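Local coordinates for 3-hydroxy-3-methylglutaryl-CoA lyase (Acinetobacter baumannii, PDB 6NDS), which is an enzyme of the HMGL-like family, built as a TIM barrel, that holds a zinc ion and coenzyme A, at residues 259-264 with 299-304; 240-245 with 283-288; 88-93 with 107-112. All blocks are in the same frame, centred on the assembly; numbering follows the deposited sequence.

Contact 1: 259-264 with 299-304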
loop_
_atom_site.group_PDB
_atom_site.type_symbol
_atom_site.label_atom_id
_atom_site.label_comp_id
_atom_site.label_asym_id
_atom_site.label_seq_id
_atom_site.Cartn_x
_atom_site.Cartn_y
_atom_site.Cartn_z
ATOM N N CYS A 259 0.100 7.846 3.875
ATOM C CA CYS A 259 -1.059 8.724 3.879
ATOM C C CYS A 259 -1.807 8.645 5.209
ATOM O O CYS A 259 -2.231 7.565 5.626
ATOM C CB CYS A 259 -1.969 8.308 2.730
ATOM S SG CYS A 259 -3.546 9.139 2.696
ATOM N N THR A 260 -2.009 9.798 5.855
ATOM C CA THR A 260 -2.619 9.807 7.186
ATOM C C THR A 260 -3.993 9.153 7.178
ATOM O O THR A 260 -4.295 8.327 8.043
ATOM C CB THR A 260 -2.721 11.239 7.718
ATOM O OG1 THR A 260 -1.440 11.856 7.609
ATOM C CG2 THR A 260 -3.113 11.230 9.198
ATOM N N GLU A 261 -4.854 9.521 6.226
ATOM C CA GLU A 261 -6.200 8.960 6.289
ATOM C C GLU A 261 -6.206 7.474 5.917
ATOM O O GLU A 261 -7.047 6.722 6.419
ATOM C CB GLU A 261 -7.166 9.773 5.420
ATOM C CG GLU A 261 -6.824 9.840 3.949
ATOM C CD GLU A 261 -5.963 11.040 3.560
ATOM O OE1 GLU A 261 -5.268 11.632 4.415
ATOM O OE2 GLU A 261 -5.965 11.369 2.364
ATOM N N ASP A 262 -5.266 7.021 5.083
ATOM C CA ASP A 262 -5.161 5.585 4.834
ATOM C C ASP A 262 -4.674 4.848 6.083
ATOM O O ASP A 262 -5.156 3.751 6.384
ATOM C CB ASP A 262 -4.234 5.308 3.638
ATOM C CG ASP A 262 -4.773 5.863 2.309
ATOM O OD1 ASP A 262 -5.882 6.438 2.289
ATOM O OD2 ASP A 262 -4.077 5.727 1.270
ATOM N N LEU A 263 -3.728 5.437 6.827
ATOM C CA LEU A 263 -3.288 4.843 8.095
ATOM C C LEU A 263 -4.422 4.787 9.112
ATOM O O LEU A 263 -4.656 3.750 9.751
ATOM C CB LEU A 263 -2.108 5.641 8.656
ATOM C CG LEU A 263 -1.724 5.344 10.110
ATOM C CD1 LEU A 263 -1.257 3.904 10.250
ATOM C CD2 LEU A 263 -0.628 6.325 10.570
ATOM N N VAL A 264 -5.145 5.896 9.277
ATOM C CA VAL A 264 -6.231 5.925 10.253
ATOM C C VAL A 264 -7.342 4.967 9.843
ATOM O O VAL A 264 -7.926 4.295 10.692
ATOM C CB VAL A 264 -6.753 7.359 10.454
ATOM C CG1 VAL A 264 -7.971 7.380 11.424
ATOM C CG2 VAL A 264 -5.637 8.258 10.996
ATOM N N GLN A 299 -5.572 6.776 -1.101
ATOM C CA GLN A 299 -6.586 5.829 -1.551
ATOM C C GLN A 299 -7.951 6.170 -0.963
ATOM O O GLN A 299 -8.970 6.065 -1.658
ATOM C CB GLN A 299 -6.183 4.398 -1.191
ATOM C CG GLN A 299 -4.923 3.903 -1.893
ATOM C CD GLN A 299 -5.093 3.804 -3.396
ATOM O OE1 GLN A 299 -5.538 2.781 -3.921
ATOM N NE2 GLN A 299 -4.738 4.867 -4.098
ATOM N N LEU A 300 -7.987 6.598 0.303
ATOM C CA LEU A 300 -9.271 6.899 0.934
ATOM C C LEU A 300 -9.905 8.157 0.355
ATOM O O LEU A 300 -11.130 8.233 0.256
ATOM C CB LEU A 300 -9.110 7.031 2.452
ATOM C CG LEU A 300 -9.316 5.750 3.284
ATOM C CD1 LEU A 300 -10.780 5.367 3.370
ATOM C CD2 LEU A 300 -8.518 4.556 2.723
ATOM N N ALA A 301 -9.109 9.155 -0.044
ATOM C CA ALA A 301 -9.729 10.332 -0.649
ATOM C C ALA A 301 -10.385 9.976 -1.977
ATOM O O ALA A 301 -11.424 10.544 -2.332
ATOM C CB ALA A 301 -8.690 11.443 -0.837
ATOM N N LYS A 302 -9.799 9.023 -2.706
ATOM C CA LYS A 302 -10.351 8.598 -3.987
ATOM C C LYS A 302 -11.597 7.743 -3.802
ATOM O O LYS A 302 -12.601 7.937 -4.494
ATOM C CB LYS A 302 -9.314 7.807 -4.786
ATOM C CG LYS A 302 -8.097 8.562 -5.267
ATOM C CD LYS A 302 -6.974 7.573 -5.604
ATOM C CE LYS A 302 -5.941 8.161 -6.554
ATOM N NZ LYS A 302 -5.325 9.413 -6.045
ATOM N N ALA A 303 -11.540 6.766 -2.897
ATOM C CA ALA A 303 -12.560 5.728 -2.850
ATOM C C ALA A 303 -13.609 5.962 -1.776
ATOM O O ALA A 303 -14.721 5.425 -1.893
ATOM C CB ALA A 303 -11.909 4.358 -2.614
ATOM N N GLY A 304 -13.291 6.743 -0.750
ATOM C CA GLY A 304 -14.124 6.811 0.431
ATOM C C GLY A 304 -13.963 5.562 1.280
ATOM O O GLY A 304 -13.396 4.554 0.865
#
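With CG turned beside its own backbone N, anti to the carbonyl carbon (chi1 -64°), Asp262 carries its carboxylate across to the start of helix 299-303, where it meets the backbone amides of Gln299 and Leu300. Glu261 takes a different turn. Its CG sits between the backbone N and the carbonyl carbon (chi1 60°), which lays the start of the chain alongside Leu300, CG of Glu261 lying 3.9 Å from CB of Leu300.

Asp262 uses its two oxygens separately. OD2 receives the N-H of Gln299 through its syn lone pair (OD2 to N, 3.0 Å), while OD1 receives that of Leu300 (OD1 to N, 2.9 Å), also on the syn side but with the donor tilted somewhat out of the carboxylate plane. Both bonds are fairly straight. The carboxylate thus grips two first-turn N-H groups that no helical carbonyl can serve, and the positive end of the short helix would probably favour its negative charge. Packing around OD1 is close: CD2 of Leu300 lies 3.3 Å from it, Asp262 and Leu300 running past each other in opposite senses. On the Asp262 side, Cys259 is the N-cap of its helix, its SG taking a weak bond from Asp262 N at 3.6 Å. Ser298, just ahead of the other helix, offers OG to Ala301 N and also bonds OE2 of Glu261.

The two helix segments lie nearly at right angles (87°), their axes 8.8 Å apart at closest approach. Thr260, Leu263 and Val264 of helix 260-270 pack on Val18 of strand 17-20, with Ala240 of strand 237-240 beside Thr260 and Leu263, while helix 299-303 meets Thr219 and Arg220 of the second subunit.

Contact 2: 240-245 with 283-288; sequences AALGGL and QLSRTL
Leu242 reaches from its loop into the angle formed by Leu284, Ser285 and Leu288, and each of its branches has a different neighbour. CD1 rests on the serine, 3.7 Å from CB of Ser285. CD2 is wedged between two leucines: it meets CD2 of Leu284 at 3.9 Å, the two side chains crossing at about a right angle, and CD1 of Leu288 at 3.8 Å, where the crossing is oblique. The first torsion of Leu242, with CG anti to the backbone N (chi1 -176°), directs the fork toward helix 278-285. Leu245 comes to Leu288 differently, tip to tip, CD1 of one lying 4.1 Å from CD1 of the other, so that the Leu288 methyl is shared by both loop leucines.

In the TIM barrel the loop that leaves strand 237-240 supplies one half of this apolar patch, and the last part of helix 278-285, with the turn into which it runs, supplies the other. Leu42 of helix 36-46 adds to the patch on the Leu242 side, and Leu46 of the same helix touches Leu284.

Gly243, at positive phi, brings its bare CA to 3.5 Å from OG of Ser285, whose hydroxyl is bonded to Glu261. From Ser285 to Leu288 the chain makes a type I beta turn, closed by the bond from Leu288 N to Ser285 O. The carbonyl of Leu284 is gripped twice by Thr287: by its N, and by its OG1 at 2.7 Å from Leu284 O, with the hydroxyl lying in the carbonyl plane.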
loop_
_atom_site.group_PDB
_atom_site.type_symbol
_atom_site.label_atom_id
_atom_site.label_comp_id
_atom_site.label_asym_id
_atom_site.label_seq_id
_atom_site.Cartn_x
_atom_site.Cartn_y
_atom_site.Cartn_z
ATOM N N ALA A 240 2.778 10.527 9.576
ATOM C CA ALA A 240 2.050 10.359 8.319
ATOM C C ALA A 240 1.725 11.745 7.786
ATOM O O ALA A 240 1.725 12.720 8.534
ATOM C CB ALA A 240 0.768 9.530 8.515
ATOM N N ALA A 241 1.473 11.837 6.474
ATOM C CA ALA A 241 1.132 13.112 5.841
ATOM C C ALA A 241 -0.257 13.024 5.225
ATOM O O ALA A 241 -0.581 12.044 4.539
ATOM C CB ALA A 241 2.144 13.493 4.762
ATOM N N LEU A 242 -1.058 14.076 5.446
ATOM C CA LEU A 242 -2.365 14.199 4.809
ATOM C C LEU A 242 -2.260 13.964 3.306
ATOM O O LEU A 242 -1.399 14.538 2.628
ATOM C CB LEU A 242 -2.932 15.596 5.072
ATOM C CG LEU A 242 -4.349 15.856 4.551
ATOM C CD1 LEU A 242 -5.359 15.134 5.437
ATOM C CD2 LEU A 242 -4.593 17.362 4.544
ATOM N N GLY A 243 -3.149 13.120 2.784
ATOM C CA GLY A 243 -3.186 12.861 1.356
ATOM C C GLY A 243 -2.007 12.092 0.802
ATOM O O GLY A 243 -1.933 11.904 -0.419
ATOM N N GLY A 244 -1.064 11.662 1.642
ATOM C CA GLY A 244 0.114 11.020 1.092
ATOM C C GLY A 244 1.102 11.961 0.445
ATOM O O GLY A 244 1.899 11.540 -0.410
ATOM N N LEU A 245 1.062 13.241 0.804
ATOM C CA LEU A 245 2.072 14.179 0.349
ATOM C C LEU A 245 3.448 13.753 0.867
ATOM O O LEU A 245 3.561 12.896 1.749
ATOM C CB LEU A 245 1.743 15.588 0.845
ATOM C CG LEU A 245 0.420 16.173 0.340
ATOM C CD1 LEU A 245 0.127 17.530 1.006
ATOM C CD2 LEU A 245 0.475 16.314 -1.168
ATOM N N GLN A 283 -12.425 14.481 4.546
ATOM C CA GLN A 283 -12.977 15.690 3.943
ATOM C C GLN A 283 -11.889 16.741 3.754
ATOM O O GLN A 283 -11.825 17.400 2.708
ATOM C CB GLN A 283 -14.121 16.238 4.802
ATOM C CG GLN A 283 -14.807 17.449 4.186
ATOM C CD GLN A 283 -15.786 18.113 5.131
ATOM O OE1 GLN A 283 -15.608 18.088 6.349
ATOM N NE2 GLN A 283 -16.826 18.719 4.572
ATOM N N LEU A 284 -11.003 16.886 4.744
ATOM C CA LEU A 284 -9.907 17.842 4.615
ATOM C C LEU A 284 -8.953 17.434 3.493
ATOM O O LEU A 284 -8.527 18.274 2.692
ATOM C CB LEU A 284 -9.149 17.963 5.946
ATOM C CG LEU A 284 -7.961 18.938 5.884
ATOM C CD1 LEU A 284 -8.380 20.375 5.612
ATOM C CD2 LEU A 284 -7.133 18.851 7.177
ATOM N N SER A 285 -8.611 16.149 3.418
ATOM C CA SER A 285 -7.714 15.690 2.358
ATOM C C SER A 285 -8.294 15.976 0.981
ATOM O O SER A 285 -7.560 16.318 0.046
ATOM C CB SER A 285 -7.443 14.199 2.516
ATOM O OG SER A 285 -6.568 13.766 1.489
ATOM N N ARG A 286 -9.614 15.866 0.835
ATOM C CA ARG A 286 -10.222 16.112 -0.464
ATOM C C ARG A 286 -10.160 17.579 -0.891
ATOM O O ARG A 286 -10.452 17.872 -2.054
ATOM C CB ARG A 286 -11.669 15.598 -0.461
ATOM C CG ARG A 286 -11.725 14.058 -0.453
ATOM C CD ARG A 286 -13.129 13.500 -0.206
ATOM N NE ARG A 286 -13.210 12.093 -0.591
ATOM C CZ ARG A 286 -14.226 11.286 -0.298
ATOM N NH1 ARG A 286 -15.257 11.742 0.400
ATOM N NH2 ARG A 286 -14.208 10.019 -0.702
ATOM N N THR A 287 -9.766 18.500 0.003
ATOM C CA THR A 287 -9.531 19.882 -0.400
ATOM C C THR A 287 -8.139 20.098 -0.971
ATOM O O THR A 287 -7.871 21.186 -1.489
ATOM C CB THR A 287 -9.742 20.851 0.781
ATOM O OG1 THR A 287 -8.651 20.755 1.708
ATOM C CG2 THR A 287 -11.061 20.550 1.491
ATOM N N LEU A 288 -7.249 19.093 -0.899
ATOM C CA LEU A 288 -5.877 19.310 -1.356
ATOM C C LEU A 288 -5.745 19.541 -2.864
ATOM O O LEU A 288 -4.953 20.403 -3.270
ATOM C CB LEU A 288 -4.983 18.144 -0.928
ATOM C CG LEU A 288 -4.647 18.062 0.558
ATOM C CD1 LEU A 288 -3.871 16.773 0.836
ATOM C CD2 LEU A 288 -3.836 19.292 0.997
#

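Contact 3: 88-93 with 107-112. With COA (coenzyme A), chain B.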
loop_
_atom_site.group_PDB
_atom_site.type_symbol
_atom_site.label_atom_id
_atom_site.label_comp_id
_atom_site.label_asym_id
_atom_site.label_seq_id
_atom_site.Cartn_x
_atom_site.Cartn_y
_atom_site.Cartn_z
ATOM N N GLY A 88 9.117 21.679 15.161
ATOM C CA GLY A 88 9.874 22.223 14.044
ATOM C C GLY A 88 11.117 21.394 13.744
ATOM O O GLY A 88 11.834 20.997 14.669
ATOM N N LEU A 89 11.378 21.128 12.462
ATOM C CA LEU A 89 12.569 20.386 12.046
ATOM C C LEU A 89 13.784 21.305 12.025
ATOM O O LEU A 89 13.731 22.407 11.466
ATOM C CB LEU A 89 12.359 19.766 10.659
ATOM C CG LEU A 89 13.541 18.953 10.098
ATOM C CD1 LEU A 89 13.028 17.816 9.244
ATOM C CD2 LEU A 89 14.490 19.812 9.264
ATOM N N ILE A 90 14.893 20.807 12.574
ATOM C CA ILE A 90 16.094 21.592 12.855
ATOM C C ILE A 90 17.324 20.866 12.321
ATOM O O ILE A 90 17.486 19.665 12.590
ATOM C CB ILE A 90 16.229 21.838 14.366
ATOM C CG1 ILE A 90 14.978 22.534 14.907
ATOM C CG2 ILE A 90 17.476 22.645 14.664
ATOM C CD1 ILE A 90 14.664 23.827 14.200
ATOM N N PRO A 91 18.224 21.529 11.575
ATOM C CA PRO A 91 19.446 20.835 11.154
ATOM C C PRO A 91 20.694 21.232 11.932
ATOM O O PRO A 91 21.696 20.509 11.878
ATOM C CB PRO A 91 19.577 21.271 9.694
ATOM C CG PRO A 91 19.130 22.731 9.757
ATOM C CD PRO A 91 18.068 22.815 10.868
ATOM N N ASN A 92 20.671 22.382 12.610
ATOM C CA ASN A 92 21.872 22.953 13.219
ATOM C C ASN A 92 21.472 24.013 14.246
ATOM O O ASN A 92 20.288 24.269 14.482
ATOM C CB ASN A 92 22.814 23.540 12.156
ATOM C CG ASN A 92 22.173 24.671 11.344
ATOM O OD1 ASN A 92 21.089 25.162 11.666
ATOM N ND2 ASN A 92 22.851 25.079 10.279
ATOM N N LEU A 93 22.486 24.647 14.847
ATOM C CA LEU A 93 22.235 25.575 15.948
ATOM C C LEU A 93 21.456 26.805 15.490
ATOM O O LEU A 93 20.544 27.261 16.190
ATOM C CB LEU A 93 23.558 25.982 16.598
ATOM C CG LEU A 93 23.449 27.044 17.691
ATOM C CD1 LEU A 93 22.533 26.558 18.798
ATOM C CD2 LEU A 93 24.826 27.390 18.235
ATOM N N LEU A 107 11.821 20.648 19.210
ATOM C CA LEU A 107 12.808 20.738 18.147
ATOM C C LEU A 107 13.178 19.326 17.713
ATOM O O LEU A 107 13.673 18.538 18.525
ATOM C CB LEU A 107 14.044 21.500 18.629
ATOM C CG LEU A 107 14.003 23.032 18.532
ATOM C CD1 LEU A 107 12.771 23.643 19.160
ATOM C CD2 LEU A 107 15.279 23.606 19.157
ATOM N N ASN A 108 12.935 19.019 16.439
ATOM C CA ASN A 108 13.246 17.717 15.846
ATOM C C ASN A 108 14.586 17.824 15.123
ATOM O O ASN A 108 14.668 18.360 14.013
ATOM C CB ASN A 108 12.140 17.280 14.895
ATOM C CG ASN A 108 12.427 15.952 14.250
ATOM O OD1 ASN A 108 13.201 15.153 14.781
ATOM N ND2 ASN A 108 11.808 15.701 13.090
ATOM N N LEU A 109 15.634 17.320 15.772
ATOM C CA LEU A 109 16.973 17.299 15.194
ATOM C C LEU A 109 17.070 16.148 14.203
ATOM O O LEU A 109 16.569 15.056 14.462
ATOM C CB LEU A 109 18.031 17.118 16.285
ATOM C CG LEU A 109 17.878 17.817 17.641
ATOM C CD1 LEU A 109 19.148 17.659 18.465
ATOM C CD2 LEU A 109 17.553 19.274 17.475
ATOM N N VAL A 110 17.725 16.386 13.063
ATOM C CA VAL A 110 17.781 15.374 12.010
ATOM C C VAL A 110 19.203 15.217 11.486
ATOM O O VAL A 110 19.856 16.202 11.129
ATOM C CB VAL A 110 16.831 15.713 10.844
ATOM C CG1 VAL A 110 16.950 14.655 9.733
ATOM C CG2 VAL A 110 15.392 15.806 11.330
ATOM N N LEU A 111 19.666 13.970 11.408
ATOM C CA LEU A 111 20.821 13.617 10.590
ATOM C C LEU A 111 20.535 12.267 9.938
ATOM O O LEU A 111 19.581 11.572 10.302
ATOM C CB LEU A 111 22.125 13.600 11.407
ATOM C CG LEU A 111 22.574 12.290 12.055
ATOM C CD1 LEU A 111 23.997 12.450 12.605
ATOM C CD2 LEU A 111 21.613 11.832 13.148
ATOM N N SER A 112 21.338 11.907 8.934
ATOM C CA SER A 112 21.176 10.637 8.228
ATOM C C SER A 112 22.214 9.619 8.684
ATOM O O SER A 112 23.362 9.971 8.956
ATOM C CB SER A 112 21.292 10.838 6.713
ATOM O OG SER A 112 20.336 11.787 6.262
HETATM N N1A COA B . 18.254 28.360 8.690
HETATM C C2A COA B . 18.455 29.428 7.904
HETATM N N3A COA B . 19.597 29.924 7.430
HETATM C C4A COA B . 20.639 29.183 7.840
HETATM C C5A COA B . 20.596 28.059 8.636
HETATM C C6A COA B . 19.330 27.631 9.079
HETATM N N6A COA B . 19.144 26.570 9.859
HETATM N N7A COA B . 21.878 27.569 8.848
HETATM C C8A COA B . 22.661 28.390 8.184
HETATM N N9A COA B . 21.963 29.391 7.552
HETATM C C1B COA B . 22.503 30.493 6.752
HETATM C C2B COA B . 23.527 31.359 7.483
HETATM O O2B COA B . 22.975 32.313 8.364
HETATM C C3B COA B . 24.264 31.956 6.287
HETATM O O3B COA B . 23.442 32.906 5.617
HETATM P P3B COA B . 24.343 33.879 4.689
HETATM O O7A COA B . 24.576 33.179 3.362
HETATM O O8A COA B . 25.636 34.096 5.452
HETATM O O9A COA B . 23.554 35.165 4.531
HETATM C C4B COA B . 24.448 30.685 5.476
HETATM O O4B COA B . 23.183 29.983 5.625
HETATM C C5B COA B . 25.537 29.818 6.050
HETATM O O5B COA B . 25.699 28.651 5.230
HETATM P P1A COA B . 26.430 27.398 5.901
HETATM O O1A COA B . 26.392 27.515 7.387
HETATM O O2A COA B . 27.727 27.140 5.207
HETATM O O3A COA B . 25.371 26.274 5.483
HETATM P P2A COA B . 25.030 25.597 4.078
HETATM O O4A COA B . 26.124 24.640 3.737
HETATM O O5A COA B . 24.646 26.640 3.080
HETATM O O6A COA B . 23.697 24.802 4.483
HETATM C CBP COA B . 22.291 23.659 6.038
HETATM C CCP COA B . 23.733 23.869 5.591
HETATM C CDP COA B . 22.218 22.543 7.085
HETATM C CEP COA B . 21.765 24.960 6.656
HETATM C CAP COA B . 21.473 23.288 4.798
HETATM O OAP COA B . 22.115 22.214 4.127
HETATM C C9P COA B . 20.043 22.884 5.115
HETATM O O9P COA B . 19.222 23.722 5.476
HETATM N N8P COA B . 19.746 21.602 4.964
HETATM C C7P COA B . 18.458 21.035 5.343
HETATM C C6P COA B . 17.670 20.605 4.133
HETATM C C5P COA B . 16.404 19.870 4.518
HETATM O O5P COA B . 15.629 20.343 5.347
HETATM N N4P COA B . 16.180 18.703 3.903
HETATM C C3P COA B . 14.941 17.945 4.014
HETATM C C2P COA B . 14.628 17.559 5.439
HETATM S S1P COA B . 16.010 16.695 6.226
HETATM O O HOH W 1 22.180 17.644 10.783
#
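Gly88 to Ile90 pair in parallel with Leu107 to Leu109, and Asn108 supplies both the donor and the acceptor of the two good bonds. Asn108 N gives an almost straight bond to Gly88 O (2.9 Å, 176°), and Asn108 O accepts from Ile90 N at 2.8 Å. The next rung, from Val110 N to Ile90 O, is weak at 3.3 Å. Beyond it a water donates to both Pro91 O and Val110 O, joining the chain just past the first strand to the second. On the face that carries Leu89 and Asn108, CD1 of Leu89 meets CG2 of Val110 at 3.7 Å, the side chains crossing at about a right angle.

Strands 85-90 and 106-112 with helix 93-101 between them form one beta-alpha-beta unit of the TIM barrel; Leu107 points to the other face, onto Ala96 and Ala99 of that helix.

Coenzyme A lies across the end of this unit. Its C2P comes within 4.1 Å of CD1 of Leu89, while its adenine is read by Asn92: OD1 of Asn92 accepts from N6A and ND2 gives to N7A, both at 3.0 Å. With CG of Asn92 between the backbone N and the carbonyl carbon (chi1 61°), the same amide serves the helix start, OD1 capping helix 93-101 by accepting from Gly95 N, which helps fix its rotation. Further in, Asn108 is held by Thr149 and Asn147 at OD1 and by Glu55 at ND2.

Overall arrangement
Contacts 1 and 2 are neighbours, their centres about 8 Å apart, and their segments alternate along the chain, so each is interwoven with the other. OE2 of Glu261 lies 2.6 Å from OG of Ser285, and Ala301 O lies 2.9 Å from NE of Arg286, both probable hydrogen bonds. Contact 3 comes earlier in the sequence and on the opposite side of the chain's centre, its centre about 29 Å from that of contact 1 and 25 Å from that of contact 2. The zinc ion, held by Asp25, His215 and His217, is about 7 Å from the Leu89 side chain and about 10 Å from that of Leu245. Coenzyme A touches contact 3.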